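Local coordinates for protein cellulase (Bacteroides salanitronis, PDB 6WQY) that is a broad-specificity endoglucanase of glycoside hydrolase family 5 whose catalytic TIM-barrel domain probably hydrolyses internal links in cellulose and related plant polysaccharides, at residues N69-T73 / I375-K379; I132-A136 / R191-L196; M172-D177 / P222-T226; V204-R208 / D240-L246; E321-L325 / N370-V374. All coordinates share one frame; numbering follows the deposited sequence. Where two conformers were deposited one is given.

Contact 1. Residues N69-T73 / I375-K379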
# COMPACT_ATOMS: atom_id res chain seq x y z
N ASN A 69 -12.06 -2.21 -16.20
CA ASN A 69 -12.41 -3.16 -17.24
C ASN A 69 -11.61 -4.45 -17.12
O ASN A 69 -12.11 -5.52 -17.47
CB ASN A 69 -12.19 -2.54 -18.63
CG ASN A 69 -13.21 -1.48 -18.95
OD1 ASN A 69 -14.28 -1.41 -18.34
ND2 ASN A 69 -12.90 -0.63 -19.93
N ALA A 70 -10.37 -4.36 -16.66
CA ALA A 70 -9.51 -5.52 -16.48
C ALA A 70 -9.88 -6.36 -15.27
O ALA A 70 -9.37 -7.47 -15.13
CB ALA A 70 -8.04 -5.09 -16.36
N GLY A 71 -10.74 -5.85 -14.39
CA GLY A 71 -11.20 -6.60 -13.25
C GLY A 71 -10.55 -6.28 -11.92
O GLY A 71 -10.79 -7.01 -10.95
N PHE A 72 -9.76 -5.22 -11.85
CA PHE A 72 -9.29 -4.77 -10.54
C PHE A 72 -10.45 -4.15 -9.77
O PHE A 72 -11.40 -3.62 -10.34
CB PHE A 72 -8.15 -3.77 -10.72
CG PHE A 72 -6.86 -4.41 -11.13
CD1 PHE A 72 -6.01 -4.97 -10.18
CD2 PHE A 72 -6.51 -4.52 -12.47
CE1 PHE A 72 -4.84 -5.58 -10.54
CE2 PHE A 72 -5.33 -5.14 -12.84
CZ PHE A 72 -4.49 -5.68 -11.88
N THR A 73 -10.35 -4.23 -8.44
CA THR A 73 -11.37 -3.74 -7.51
C THR A 73 -11.00 -2.41 -6.88
O THR A 73 -11.88 -1.57 -6.61
CB THR A 73 -11.57 -4.76 -6.37
OG1 THR A 73 -11.59 -6.09 -6.90
CG2 THR A 73 -12.84 -4.47 -5.58
N ILE A 375 -2.66 -10.51 -15.18
CA ILE A 375 -3.90 -10.11 -14.53
C ILE A 375 -4.81 -11.31 -14.33
O ILE A 375 -5.41 -11.49 -13.27
CB ILE A 375 -4.57 -8.98 -15.33
CG1 ILE A 375 -3.69 -7.73 -15.30
CG2 ILE A 375 -5.95 -8.70 -14.81
CD1 ILE A 375 -4.01 -6.71 -16.37
N ASP A 376 -4.90 -12.17 -15.35
CA ASP A 376 -5.78 -13.33 -15.26
C ASP A 376 -5.39 -14.26 -14.12
O ASP A 376 -6.26 -14.78 -13.43
CB ASP A 376 -5.79 -14.09 -16.59
CG ASP A 376 -6.58 -13.36 -17.66
OD1 ASP A 376 -7.30 -12.39 -17.34
OD2 ASP A 376 -6.47 -13.76 -18.84
N VAL A 377 -4.09 -14.48 -13.90
CA VAL A 377 -3.71 -15.40 -12.83
C VAL A 377 -3.94 -14.78 -11.45
O VAL A 377 -4.27 -15.48 -10.50
CB VAL A 377 -2.28 -15.98 -12.97
CG1 VAL A 377 -2.11 -16.68 -14.31
CG2 VAL A 377 -1.23 -14.91 -12.76
N MET A 378 -3.77 -13.46 -11.33
CA MET A 378 -4.04 -12.80 -10.06
C MET A 378 -5.53 -12.82 -9.75
O MET A 378 -5.93 -13.09 -8.62
CB MET A 378 -3.48 -11.37 -10.06
CG MET A 378 -1.96 -11.33 -10.17
SD MET A 378 -1.19 -9.78 -9.70
CE MET A 378 -1.86 -8.68 -10.96
N LYS A 379 -6.36 -12.56 -10.77
CA LYS A 379 -7.80 -12.61 -10.57
C LYS A 379 -8.26 -14.00 -10.17
O LYS A 379 -9.18 -14.16 -9.35
CB LYS A 379 -8.53 -12.20 -11.85
CG LYS A 379 -8.40 -10.72 -12.16
CD LYS A 379 -9.46 -10.23 -13.13
CE LYS A 379 -9.39 -10.92 -14.47
NZ LYS A 379 -10.46 -10.38 -15.37
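K379 reaches across to the last turn of helix 61-70 and donates a hydrogen bond from its ammonium NZ to A70 O, 3.1 Å away. The donor stands well above the carbonyl plane, 43° out of it, because the chain bends at chi3 (-61°) to bring its end over the backbone. On the way there its CD passes 4.0 Å from G71 CA. Beside it, the I375 branch CG2 rests on the same carbonyl, 3.6 Å from A70 O, while CG1 lies 3.9 Å from F72 CE2. The methyl CE of M378 meets the ring at its edge, 4.1 Å from F72 CZ. Helices 61-70 and 371-383 both belong to the outer shell of the TIM barrel, and G71 starts the link from helix 61-70 to strand 74-77. It closes a Schellman motif with positive phi (101°), a conformation that glycine adopts readily; a CB here would also strike the lysine chain. With an alanine in place of K379, A70 O would probably be left without this donor and a gap would open over G71. Further out, W35 meets the F72 ring edge-to-face, M367 packs against A70 and I375, and C332 of helix 318-337 touches M378.

Contact 2. Residues I132-A136 / R191-L196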
# COMPACT_ATOMS: atom_id res chain seq x y z
N ILE A 132 11.57 9.08 12.07
CA ILE A 132 11.42 8.20 13.23
C ILE A 132 12.70 8.13 14.04
O ILE A 132 12.66 8.00 15.27
CB ILE A 132 10.95 6.80 12.78
CG1 ILE A 132 10.60 5.90 13.97
CG2 ILE A 132 12.01 6.12 11.91
CD1 ILE A 132 9.31 6.27 14.67
N LYS A 133 13.86 8.19 13.39
CA LYS A 133 15.11 8.02 14.12
C LYS A 133 15.26 9.10 15.18
O LYS A 133 15.51 8.81 16.35
CB LYS A 133 16.30 8.05 13.17
CG LYS A 133 17.60 7.64 13.88
CD LYS A 133 18.80 7.50 12.95
CE LYS A 133 19.22 8.85 12.36
NZ LYS A 133 20.38 8.74 11.43
N ASP A 134 15.08 10.36 14.78
CA ASP A 134 15.24 11.47 15.72
C ASP A 134 14.00 11.68 16.58
O ASP A 134 14.13 12.14 17.71
CB ASP A 134 15.61 12.74 14.96
CG ASP A 134 16.94 12.62 14.24
OD1 ASP A 134 17.94 12.24 14.90
OD2 ASP A 134 16.98 12.88 13.02
N ALA A 135 12.81 11.34 16.08
CA ALA A 135 11.63 11.46 16.93
C ALA A 135 11.74 10.55 18.14
O ALA A 135 11.24 10.89 19.22
CB ALA A 135 10.38 11.09 16.15
N ALA A 136 12.42 9.40 18.00
CA ALA A 136 12.54 8.47 19.10
C ALA A 136 13.57 8.90 20.13
O ALA A 136 13.60 8.33 21.23
CB ALA A 136 12.90 7.08 18.56
N ARG A 191 11.58 1.81 21.59
CA ARG A 191 11.10 3.18 21.48
C ARG A 191 10.61 3.50 20.07
O ARG A 191 9.54 4.10 19.91
CB ARG A 191 12.17 4.17 21.92
CG ARG A 191 11.70 5.61 21.90
CD ARG A 191 10.48 5.85 22.77
NE ARG A 191 10.04 7.24 22.70
CZ ARG A 191 8.79 7.64 22.80
NH1 ARG A 191 7.80 6.76 23.00
NH2 ARG A 191 8.49 8.93 22.69
N GLN A 192 11.40 3.17 19.05
CA GLN A 192 10.94 3.47 17.70
C GLN A 192 9.60 2.79 17.42
O GLN A 192 8.72 3.41 16.79
CB GLN A 192 11.97 3.07 16.66
CG GLN A 192 13.17 3.98 16.59
CD GLN A 192 14.12 3.56 15.48
OE1 GLN A 192 13.70 2.84 14.56
NE2 GLN A 192 15.35 3.97 15.54
N TYR A 193 9.42 1.53 17.83
CA TYR A 193 8.13 0.89 17.59
C TYR A 193 7.00 1.65 18.28
O TYR A 193 5.90 1.81 17.72
CB TYR A 193 8.13 -0.56 18.07
CG TYR A 193 9.15 -1.45 17.41
CD1 TYR A 193 9.40 -1.39 16.05
CD2 TYR A 193 9.91 -2.34 18.16
CE1 TYR A 193 10.36 -2.20 15.46
CE2 TYR A 193 10.87 -3.15 17.59
CZ TYR A 193 11.09 -3.08 16.23
OH TYR A 193 12.05 -3.84 15.61
N ALA A 194 7.26 2.12 19.50
CA ALA A 194 6.26 2.85 20.24
C ALA A 194 5.93 4.18 19.57
O ALA A 194 4.77 4.58 19.51
CB ALA A 194 6.72 3.09 21.68
N VAL A 195 6.95 4.87 19.06
CA VAL A 195 6.71 6.14 18.38
C VAL A 195 5.84 5.94 17.15
O VAL A 195 4.90 6.71 16.92
CB VAL A 195 8.05 6.82 18.04
CG1 VAL A 195 7.82 8.00 17.11
CG2 VAL A 195 8.75 7.26 19.31
N LEU A 196 6.11 4.91 16.35
CA LEU A 196 5.27 4.67 15.18
C LEU A 196 3.83 4.40 15.61
O LEU A 196 2.87 4.89 14.99
CB LEU A 196 5.83 3.52 14.35
CG LEU A 196 5.01 3.15 13.12
CD1 LEU A 196 4.75 4.32 12.18
CD2 LEU A 196 5.69 2.02 12.35
O HOH W 1 16.14 6.19 17.33
O HOH W 2 10.67 10.57 21.88
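I132 and V195 lie antiparallel, side chain alongside side chain, packing the short helix 132-135 against the first turns of helix 191-209 on the outside of the TIM barrel. In the modelled conformer, one of two for I132, its methyl CD1 lies near V195 CG1 and Q192 O, though the exact distances are not to be pressed. A135 CB also reaches this valine, 4.1 Å from V195 CG1. Q192 lies at a slant to I132, and its CG packs 3.7 Å from A136 CB. Alanines suit this side of the contact, since the CA atoms of A136 and Q192 are 5.4 Å apart and leave little room for a longer chain. Beyond CG the glutamine runs extended (chi2 -177°), carrying its amide past the packed carbons to Y224 through OE1 and to D177 through NE2. Water 1 joins this amide to the short helix, accepting from Q192 NE2 and donating to K133 O. R191 leaves its backbone with CG pointing away from N and then bends at chi2 (57°), which places V195 CG2 against the middle of one guanidinium face, 3.5 Å from its plane. R191 NH1 makes a salt bridge with E198. At the edge of the guanidinium, in its plane, water 2 accepts from R191 NH2 at 2.8 Å and donates to A135 O at 2.7 Å.

Contact 3. Residues M172-D177 / P222-T226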
# COMPACT_ATOMS: atom_id res chain seq x y z
N MET A 172 0.67 6.43 6.49
CA MET A 172 2.03 6.62 5.99
C MET A 172 2.43 5.30 5.36
O MET A 172 1.65 4.34 5.33
CB MET A 172 2.98 7.10 7.07
CG MET A 172 3.13 6.21 8.25
SD MET A 172 3.73 7.11 9.71
CE MET A 172 2.17 7.77 10.29
N ASN A 173 3.66 5.26 4.83
CA ASN A 173 4.12 4.17 3.97
C ASN A 173 5.06 3.23 4.72
O ASN A 173 4.58 2.38 5.49
CB ASN A 173 4.72 4.74 2.68
CG ASN A 173 5.14 3.66 1.74
OD1 ASN A 173 4.43 2.67 1.58
ND2 ASN A 173 6.32 3.80 1.14
N GLU A 174 6.38 3.36 4.52
CA GLU A 174 7.38 2.43 5.04
C GLU A 174 8.29 3.21 5.97
O GLU A 174 9.18 3.93 5.54
CB GLU A 174 8.18 1.81 3.90
CG GLU A 174 7.38 0.88 3.05
CD GLU A 174 8.15 0.21 1.93
OE1 GLU A 174 9.28 0.66 1.61
OE2 GLU A 174 7.65 -0.80 1.35
N ILE A 175 8.05 3.07 7.26
CA ILE A 175 8.76 3.85 8.28
C ILE A 175 9.90 3.01 8.85
O ILE A 175 9.69 1.91 9.38
CB ILE A 175 7.78 4.30 9.37
CG1 ILE A 175 6.67 5.18 8.77
CG2 ILE A 175 8.52 5.00 10.50
CD1 ILE A 175 7.14 6.42 8.01
N HIS A 176 11.11 3.56 8.74
CA HIS A 176 12.30 2.95 9.32
C HIS A 176 13.34 4.04 9.51
O HIS A 176 13.28 5.12 8.88
CB HIS A 176 12.85 1.81 8.46
CG HIS A 176 13.37 2.26 7.15
ND1 HIS A 176 14.70 2.47 6.90
CD2 HIS A 176 12.71 2.56 6.00
CE1 HIS A 176 14.85 2.88 5.66
NE2 HIS A 176 13.66 2.94 5.08
N ASP A 177 14.33 3.75 10.35
CA ASP A 177 15.30 4.76 10.75
C ASP A 177 16.45 4.94 9.78
O ASP A 177 17.38 5.70 10.09
CB ASP A 177 15.83 4.46 12.16
CG ASP A 177 16.71 3.22 12.25
OD1 ASP A 177 17.00 2.56 11.23
OD2 ASP A 177 17.15 2.96 13.38
N PRO A 222 0.20 1.25 9.32
CA PRO A 222 1.26 0.26 9.13
C PRO A 222 2.05 -0.06 10.39
O PRO A 222 2.09 0.70 11.36
CB PRO A 222 2.18 0.95 8.11
CG PRO A 222 2.10 2.41 8.51
CD PRO A 222 0.64 2.60 8.89
N GLY A 223 2.74 -1.20 10.34
CA GLY A 223 3.80 -1.52 11.26
C GLY A 223 5.15 -1.10 10.69
O GLY A 223 5.27 -0.57 9.59
N TYR A 224 6.19 -1.37 11.48
CA TYR A 224 7.52 -0.88 11.16
C TYR A 224 8.01 -1.47 9.84
O TYR A 224 7.95 -2.68 9.63
CB TYR A 224 8.48 -1.21 12.31
CG TYR A 224 9.76 -0.42 12.27
CD1 TYR A 224 10.86 -0.84 11.54
CD2 TYR A 224 9.90 0.75 13.02
CE1 TYR A 224 12.03 -0.12 11.52
CE2 TYR A 224 11.08 1.47 13.01
CZ TYR A 224 12.15 1.02 12.28
OH TYR A 224 13.35 1.71 12.26
N VAL A 225 8.45 -0.56 8.95
CA VAL A 225 8.92 -0.84 7.59
C VAL A 225 8.00 -1.77 6.82
O VAL A 225 8.43 -2.43 5.87
CB VAL A 225 10.43 -1.20 7.57
CG1 VAL A 225 10.71 -2.64 7.97
CG2 VAL A 225 11.06 -0.87 6.21
N THR A 226 6.71 -1.76 7.15
CA THR A 226 5.70 -2.65 6.56
C THR A 226 6.13 -4.11 6.56
O THR A 226 5.69 -4.90 5.71
CB THR A 226 5.19 -2.18 5.19
OG1 THR A 226 6.26 -2.13 4.23
CG2 THR A 226 4.53 -0.83 5.28
O HOH W 3 5.74 1.64 7.97
O HOH W 4 15.71 0.16 10.75
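The two loops run closest where the E174 and V225 CA atoms stand 4.4 Å apart, and V225 N donates to I175 O at 2.8 Å with a bent N-H...O angle of 139°. V225 and T226 have positive phi, and G223 to T226 form a type II turn closed by T226 N to G223 O. The I175 carbonyl serves twice, for its oxygen also lies over the centre of the Y224 ring, 3.5 Å above the plane. With Y224 CG anti to the backbone N (chi1 -163°), the ring runs alongside I175 and H176. Tyrosine suits this place because its face covers the backbone while its hydroxyl, besides meeting Q192, accepts from D177 N, 3.0 Å from OH. Water 4 donates to both Y224 OH and D177 OD1. At the other end, water 3 joins N173 O, I175 N and G223 O, P222 CG packs 3.9 Å from M172 CG, and T226 CG2 comes 3.2 Å from N173 O. Both loops leave the C-terminal ends of barrel strands, 167-170 and 219-222, where family 5 enzymes have their active-site cleft. E174 OE2 bonds H251 ND1 of strand 246-251, and M172 and I175 pack on L196 of helix 191-209.

Contact 4. Residues V204-R208 / D240-L246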
# COMPACT_ATOMS: atom_id res chain seq x y z
N VAL A 204 -5.21 8.66 13.29
CA VAL A 204 -6.60 8.28 13.49
C VAL A 204 -7.37 9.41 14.16
O VAL A 204 -8.45 9.82 13.71
CB VAL A 204 -6.70 6.97 14.30
CG1 VAL A 204 -8.16 6.67 14.67
CG2 VAL A 204 -6.10 5.80 13.55
N ASP A 205 -6.81 9.96 15.24
CA ASP A 205 -7.51 11.01 15.97
C ASP A 205 -7.78 12.21 15.08
O ASP A 205 -8.86 12.81 15.15
CB ASP A 205 -6.69 11.44 17.19
CG ASP A 205 -6.59 10.36 18.27
OD1 ASP A 205 -7.29 9.33 18.18
OD2 ASP A 205 -5.81 10.56 19.23
N ALA A 206 -6.81 12.61 14.27
CA ALA A 206 -6.97 13.79 13.43
C ALA A 206 -8.05 13.57 12.38
O ALA A 206 -8.85 14.46 12.12
CB ALA A 206 -5.64 14.16 12.78
N VAL A 207 -8.08 12.38 11.77
CA VAL A 207 -9.11 12.09 10.77
C VAL A 207 -10.49 12.08 11.43
O VAL A 207 -11.43 12.71 10.93
CB VAL A 207 -8.81 10.76 10.06
CG1 VAL A 207 -9.99 10.35 9.17
CG2 VAL A 207 -7.52 10.85 9.25
N ARG A 208 -10.62 11.37 12.55
CA ARG A 208 -11.93 11.26 13.18
C ARG A 208 -12.45 12.61 13.65
O ARG A 208 -13.65 12.85 13.62
CB ARG A 208 -11.89 10.28 14.36
CG ARG A 208 -11.51 8.86 14.00
CD ARG A 208 -12.34 8.25 12.90
NE ARG A 208 -12.01 6.83 12.73
CZ ARG A 208 -12.10 6.16 11.59
NH1 ARG A 208 -12.48 6.76 10.48
NH2 ARG A 208 -11.78 4.87 11.56
N ASP A 240 -10.04 3.81 18.69
CA ASP A 240 -10.90 4.44 17.69
C ASP A 240 -12.27 4.68 18.30
O ASP A 240 -12.64 4.09 19.32
CB ASP A 240 -10.97 3.56 16.43
CG ASP A 240 -11.31 4.34 15.17
OD1 ASP A 240 -11.61 5.56 15.25
OD2 ASP A 240 -11.27 3.70 14.10
N VAL A 241 -13.01 5.60 17.68
CA VAL A 241 -14.36 5.96 18.12
C VAL A 241 -15.44 5.09 17.49
O VAL A 241 -16.62 5.22 17.85
CB VAL A 241 -14.67 7.43 17.76
CG1 VAL A 241 -13.68 8.36 18.45
CG2 VAL A 241 -14.63 7.65 16.25
N VAL A 242 -15.08 4.24 16.54
CA VAL A 242 -15.96 3.31 15.85
C VAL A 242 -15.21 1.99 15.82
O VAL A 242 -13.98 1.96 15.93
CB VAL A 242 -16.26 3.83 14.43
CG1 VAL A 242 -14.96 4.06 13.66
CG2 VAL A 242 -17.18 2.89 13.68
N ASP A 243 -15.94 0.90 15.69
CA ASP A 243 -15.30 -0.41 15.62
C ASP A 243 -15.04 -0.81 14.17
O ASP A 243 -15.76 -0.42 13.25
CB ASP A 243 -16.13 -1.48 16.32
CG ASP A 243 -16.26 -1.24 17.82
OD1 ASP A 243 -15.37 -0.58 18.40
OD2 ASP A 243 -17.24 -1.73 18.42
N ASN A 244 -14.01 -1.63 13.99
CA ASN A 244 -13.79 -2.35 12.73
C ASN A 244 -13.53 -1.43 11.54
O ASN A 244 -13.91 -1.77 10.41
CB ASN A 244 -14.96 -3.28 12.42
CG ASN A 244 -15.30 -4.15 13.57
OD1 ASN A 244 -14.39 -4.70 14.19
ND2 ASN A 244 -16.58 -4.27 13.89
N ARG A 245 -12.85 -0.31 11.76
CA ARG A 245 -12.55 0.61 10.67
C ARG A 245 -11.06 0.91 10.57
O ARG A 245 -10.68 1.85 9.87
CB ARG A 245 -13.34 1.91 10.77
CG ARG A 245 -14.85 1.74 10.57
CD ARG A 245 -15.19 1.35 9.15
NE ARG A 245 -16.62 1.16 8.96
CZ ARG A 245 -17.27 0.03 9.22
NH1 ARG A 245 -16.61 -1.03 9.69
NH2 ARG A 245 -18.57 -0.06 9.02
N LEU A 246 -10.21 0.13 11.24
CA LEU A 246 -8.76 0.24 11.12
C LEU A 246 -8.21 -1.06 10.57
O LEU A 246 -8.49 -2.14 11.10
CB LEU A 246 -8.10 0.54 12.46
CG LEU A 246 -8.55 1.82 13.15
CD1 LEU A 246 -7.77 1.99 14.45
CD2 LEU A 246 -8.41 3.05 12.28
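R208 and D240 set guanidinium and carboxylate in nearly one plane, only 6° apart, and meet side-on through two hydrogen bonds of a salt bridge. R208 NE donates to D240 OD1 at 2.9 Å and R208 NH2 to D240 OD2 at 2.8 Å, both nearly straight and both on syn lone pairs. R245 O also lies at the guanidinium edge, in plane, while one face carries the methyl V242 CG1, 3.9 Å from R208 NH2. The bend of the arginine at chi2 (-53°) turns its end along the loop, where V241 CG2 flanks the aliphatic part. D240 OD1 takes a further bond from V241 N at 2.8 Å, arriving on the anti side and 35° out of the carboxylate plane, which fixes the acid's rotation. Here the TIM barrel joins its outer helix 191-209 to the loop that leads into strand 246-251. Arginine suits so buried a site because the carbonyls of N214 and R217 also grip NH1, and the acid probably balances its charge. V204 uses both branches: CG1 lies against the carboxylate, 3.7 Å from D240 OD1, while CG2 makes the apolar contact, 3.8 Å from L246 CD2. L246 in turn leans on L219 of strand 219-222.

Contact 5. Residues E321-L325 / N370-V374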
# COMPACT_ATOMS: atom_id res chain seq x y z
N GLU A 321 9.30 -16.47 -17.41
CA GLU A 321 8.03 -15.79 -17.17
C GLU A 321 7.00 -16.75 -16.57
O GLU A 321 6.15 -16.33 -15.78
CB GLU A 321 7.53 -15.14 -18.46
CG GLU A 321 6.31 -14.23 -18.29
CD GLU A 321 6.59 -12.94 -17.52
OE1 GLU A 321 7.64 -12.81 -16.85
OE2 GLU A 321 5.71 -12.04 -17.56
N SER A 322 7.05 -18.03 -16.93
CA SER A 322 6.15 -19.00 -16.32
C SER A 322 6.26 -18.97 -14.80
O SER A 322 5.25 -19.01 -14.10
CB SER A 322 6.49 -20.41 -16.83
OG SER A 322 6.55 -20.45 -18.24
N PHE A 323 7.49 -18.90 -14.29
CA PHE A 323 7.69 -18.86 -12.85
C PHE A 323 7.13 -17.59 -12.23
O PHE A 323 6.63 -17.62 -11.10
CB PHE A 323 9.18 -19.00 -12.53
CG PHE A 323 9.72 -20.38 -12.76
CD1 PHE A 323 9.63 -21.34 -11.76
CD2 PHE A 323 10.29 -20.72 -13.96
CE1 PHE A 323 10.11 -22.61 -11.96
CE2 PHE A 323 10.77 -22.00 -14.17
CZ PHE A 323 10.68 -22.94 -13.16
N ARG A 324 7.24 -16.45 -12.93
CA ARG A 324 6.68 -15.21 -12.42
C ARG A 324 5.16 -15.31 -12.28
O ARG A 324 4.59 -14.88 -11.27
CB ARG A 324 7.02 -14.05 -13.37
CG ARG A 324 6.40 -12.74 -12.94
CD ARG A 324 6.02 -11.87 -14.10
NE ARG A 324 5.59 -10.55 -13.68
CZ ARG A 324 5.15 -9.61 -14.53
NH1 ARG A 324 5.06 -9.86 -15.82
NH2 ARG A 324 4.80 -8.43 -14.06
N LEU A 325 4.49 -15.87 -13.29
CA LEU A 325 3.04 -16.00 -13.21
C LEU A 325 2.65 -16.97 -12.11
O LEU A 325 1.68 -16.74 -11.39
CB LEU A 325 2.45 -16.42 -14.55
CG LEU A 325 2.27 -15.26 -15.52
CD1 LEU A 325 3.58 -14.68 -16.01
CD2 LEU A 325 1.40 -15.68 -16.70
N ASN A 370 2.54 -9.03 -21.90
CA ASN A 370 1.63 -10.10 -21.52
C ASN A 370 0.83 -9.77 -20.28
O ASN A 370 0.46 -10.68 -19.51
CB ASN A 370 2.41 -11.40 -21.31
CG ASN A 370 3.40 -11.30 -20.17
OD1 ASN A 370 3.98 -10.24 -19.93
ND2 ASN A 370 3.58 -12.39 -19.43
N ALA A 371 0.53 -8.50 -20.05
CA ALA A 371 -0.19 -8.11 -18.85
C ALA A 371 -1.50 -8.86 -18.69
O ALA A 371 -1.89 -9.18 -17.57
CB ALA A 371 -0.47 -6.61 -18.84
N GLN A 372 -2.21 -9.14 -19.79
CA GLN A 372 -3.49 -9.83 -19.67
C GLN A 372 -3.33 -11.16 -18.95
O GLN A 372 -4.15 -11.52 -18.09
CB GLN A 372 -4.11 -10.06 -21.05
CG GLN A 372 -5.48 -10.72 -20.98
CD GLN A 372 -6.53 -9.81 -20.39
OE1 GLN A 372 -6.91 -8.81 -21.02
NE2 GLN A 372 -6.99 -10.11 -19.19
N GLU A 373 -2.28 -11.90 -19.28
CA GLU A 373 -2.06 -13.21 -18.67
C GLU A 373 -1.71 -13.07 -17.20
O GLU A 373 -2.13 -13.90 -16.37
CB GLU A 373 -0.96 -13.94 -19.43
CG GLU A 373 -1.38 -14.48 -20.80
CD GLU A 373 -1.67 -13.42 -21.86
OE1 GLU A 373 -1.02 -12.36 -21.85
OE2 GLU A 373 -2.55 -13.66 -22.72
N VAL A 374 -0.95 -12.03 -16.85
CA VAL A 374 -0.60 -11.78 -15.46
C VAL A 374 -1.85 -11.43 -14.66
O VAL A 374 -2.08 -11.95 -13.56
CB VAL A 374 0.44 -10.66 -15.38
CG1 VAL A 374 0.72 -10.29 -13.93
CG2 VAL A 374 1.73 -11.08 -16.07
O HOH W 5 3.88 -8.43 -17.90
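E321 reaches toward N370 from CB, with CG pointing away from the backbone N (chi1 -171°) and already 3.5 Å from N370 ND2. The chain then bends at chi2, bringing OE2 between N370 ND2 and R324 NH1. At the tip, OE2 accepts from N370 ND2 at 2.9 Å along its anti lone pair, a nearly straight bond of 162° lying in the amide plane. On its syn side the same oxygen takes R324 NH1, also at 2.9 Å, in a salt bridge one turn along the helix; H314 ND1 is a third partner. The other oxygen, OE1, is bonded by R315 N. An alanine at E321 would probably leave the buried R324 without its acidic mate and N370 ND2 without its acceptor, so that the amide is less firmly held. Asparagine fits opposite because it offers both a donor and an acceptor: water 5 donates to N370 OD1 at 2.7 Å and accepts from R324 NH1. V374 CG2 covers one face of the guanidinium, 3.6 Å from R324 NH1, and meets L325 CD1 at 4.0 Å. The contact joins two neighbouring shell helices of the TIM barrel, 318-337 after the seventh strand and 371-383 after the eighth.

Overall arrangement
Contact 3 lies nearest the chain's centre, about 11 Å from it, at the strand ends, and relies on backbone bonds, waters and a tyrosine face; the others sit 17 to 22 Å out. Contacts 1 and 5 share helix 371-383 and touch through V377 and L325, yet contact 1 is buried and mostly apolar with one lysine bond, whereas contact 5 is partly buried and built round a carboxylate. Contacts 2 and 4 use opposite ends of helix 191-209: the first, buried, packs carbons, with two waters bridging its polar groups; the second, only partly buried, holds a coplanar salt bridge. Contact 2 meets contact 3 through Q192. Contacts 2 and 3 lie across the chain's centre from 1 and 5.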